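Local coordinates for protein sorbitol dehydrogenase (Gluconobacter oxydans, PDB 5ITG) that probably oxidises D-sorbitol to L-sorbose with a nicotinamide cofactor, as a member of the mannitol dehydrogenase family, at residues D271-L276 and V281-D286. Sequence-based numbering, arbitrary orientation.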
loop_
_atom_site.group_PDB
_atom_site.type_symbol
_atom_site.label_atom_id
_atom_site.label_comp_id
_atom_site.label_asym_id
_atom_site.label_seq_id
_atom_site.Cartn_x
_atom_site.Cartn_y
_atom_site.Cartn_z
ATOM N N ASP A 271 9.566 -17.652 -14.765
ATOM C CA ASP A 271 9.416 -17.940 -16.178
ATOM C C ASP A 271 9.060 -16.718 -17.015
ATOM O O ASP A 271 8.039 -16.703 -17.701
ATOM C CB ASP A 271 8.358 -19.036 -16.345
ATOM C CG ASP A 271 8.296 -19.583 -17.753
ATOM O OD1 ASP A 271 9.328 -19.530 -18.455
ATOM O OD2 ASP A 271 7.222 -20.083 -18.145
ATOM N N GLY A 272 9.912 -15.695 -16.952
ATOM C CA GLY A 272 9.682 -14.491 -17.729
ATOM C C GLY A 272 8.766 -13.464 -17.089
ATOM O O GLY A 272 8.047 -13.753 -16.131
ATOM N N ARG A 273 8.795 -12.254 -17.637
ATOM C CA ARG A 273 7.978 -11.155 -17.137
ATOM C C ARG A 273 7.827 -10.086 -18.207
ATOM O O ARG A 273 8.616 -10.024 -19.154
ATOM C CB ARG A 273 8.632 -10.514 -15.913
ATOM C CG ARG A 273 9.959 -9.817 -16.220
ATOM C CD ARG A 273 10.372 -8.898 -15.076
ATOM N NE ARG A 273 11.721 -8.338 -15.217
ATOM C CZ ARG A 273 12.055 -7.355 -16.047
ATOM N NH1 ARG A 273 11.144 -6.799 -16.836
ATOM N NH2 ARG A 273 13.310 -6.911 -16.070
ATOM N N PRO A 274 6.804 -9.230 -18.072
ATOM C CA PRO A 274 6.575 -8.156 -19.042
ATOM C C PRO A 274 7.733 -7.160 -18.944
ATOM O O PRO A 274 8.471 -7.155 -17.955
ATOM C CB PRO A 274 5.267 -7.528 -18.567
ATOM C CG PRO A 274 4.593 -8.623 -17.796
ATOM C CD PRO A 274 5.724 -9.285 -17.074
ATOM N N PRO A 275 7.915 -6.312 -19.967
ATOM C CA PRO A 275 9.000 -5.326 -19.934
ATOM C C PRO A 275 8.532 -4.113 -19.126
ATOM O O PRO A 275 8.465 -2.998 -19.634
ATOM C CB PRO A 275 9.202 -5.005 -21.409
ATOM C CG PRO A 275 7.788 -5.049 -21.934
ATOM C CD PRO A 275 7.226 -6.295 -21.274
ATOM N N LEU A 276 8.205 -4.354 -17.859
ATOM C CA LEU A 276 7.698 -3.320 -16.956
ATOM C C LEU A 276 8.552 -2.057 -16.825
ATOM O O LEU A 276 8.023 -0.976 -16.552
ATOM C CB LEU A 276 7.443 -3.935 -15.574
ATOM C CG LEU A 276 6.432 -5.090 -15.596
ATOM C CD1 LEU A 276 6.334 -5.753 -14.222
ATOM C CD2 LEU A 276 5.084 -4.557 -16.024
ATOM N N VAL A 281 8.329 0.960 -14.099
ATOM C CA VAL A 281 8.517 0.095 -12.948
ATOM C C VAL A 281 10.021 0.065 -12.713
ATOM O O VAL A 281 10.805 -0.075 -13.658
ATOM C CB VAL A 281 7.998 -1.336 -13.205
ATOM C CG1 VAL A 281 8.242 -2.205 -11.988
ATOM C CG2 VAL A 281 6.507 -1.297 -13.525
ATOM N N GLN A 282 10.421 0.213 -11.458
ATOM C CA GLN A 282 11.833 0.230 -11.104
ATOM C C GLN A 282 12.272 -1.149 -10.647
ATOM O O GLN A 282 11.916 -1.601 -9.562
ATOM C CB GLN A 282 12.067 1.288 -10.014
ATOM C CG GLN A 282 11.789 2.720 -10.510
ATOM C CD GLN A 282 11.531 3.739 -9.393
ATOM O OE1 GLN A 282 10.573 3.611 -8.627
ATOM N NE2 GLN A 282 12.377 4.767 -9.317
HETATM N N MSE A 283 13.035 -1.825 -11.501
HETATM C CA MSE A 283 13.516 -3.163 -11.194
HETATM C C MSE A 283 14.769 -3.071 -10.333
HETATM O O MSE A 283 15.669 -2.285 -10.624
HETATM C CB MSE A 283 13.808 -3.917 -12.496
HETATM C CG MSE A 283 12.862 -5.088 -12.775
HETATM SE SE MSE A 283 10.979 -4.636 -12.854
HETATM C CE MSE A 283 10.759 -4.586 -14.779
ATOM N N VAL A 284 14.824 -3.868 -9.269
ATOM C CA VAL A 284 15.968 -3.850 -8.361
ATOM C C VAL A 284 16.363 -5.244 -7.906
ATOM O O VAL A 284 15.640 -6.208 -8.128
ATOM C CB VAL A 284 15.657 -3.046 -7.084
ATOM C CG1 VAL A 284 15.295 -1.613 -7.439
ATOM C CG2 VAL A 284 14.505 -3.715 -6.322
ATOM N N GLY A 285 17.508 -5.331 -7.242
ATOM C CA GLY A 285 17.971 -6.603 -6.718
ATOM C C GLY A 285 17.419 -6.836 -5.319
ATOM O O GLY A 285 17.127 -7.971 -4.932
ATOM N N ASP A 286 17.251 -5.753 -4.563
ATOM C CA ASP A 286 16.740 -5.830 -3.190
ATOM C C ASP A 286 15.833 -4.622 -2.939
ATOM O O ASP A 286 16.254 -3.478 -3.105
ATOM C CB ASP A 286 17.912 -5.810 -2.202
ATOM C CG ASP A 286 17.490 -6.117 -0.769
ATOM O OD1 ASP A 286 16.371 -5.735 -0.367
ATOM O OD2 ASP A 286 18.295 -6.737 -0.038
#
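Val281 receives Leu276 through both backbone and side chain. Its N donates to Leu276 O at 3.1 Å, a bond between main chains that closes the loop ahead of strand 282-284. With CG1 anti to the backbone N (chi1 179°), Val281 CG2 is left beside that N and packs on Leu276 CB at 3.5 Å, closer than carbons usually sit. The next contact falls at Met283, a selenomethionine in this crystal. Bends at chi2 (57°) and chi3 (101°) fold the Met283 chain back and bring its CE to Leu276 CB at 3.5 Å. The same CE lies over one face of the Arg273 guanidinium, offset toward the rim, with Arg273 NH1 the nearest atom at 3.0 Å. Arg273 meets it from the opposite direction. Its NH1 donates nearly in the guanidinium plane to Pro274 O at 2.9 Å, while salt bridges to Asp267 through NE and Glu277 through NH1 further fix the flat group. With an alanine in place of the arginine, the Met283 methyl would probably lose the flat group it lies against, and Asp267 and Glu277 their cationic mate. The case illustrates how the loop joining strands 263-266 and 282-284 packs back on the strand it leads into: strand 282-284 is the outermost strand of a small mixed sheet, parallel to 263-266 and paired with it through Gln282 and Val284, and helix 288-312 follows.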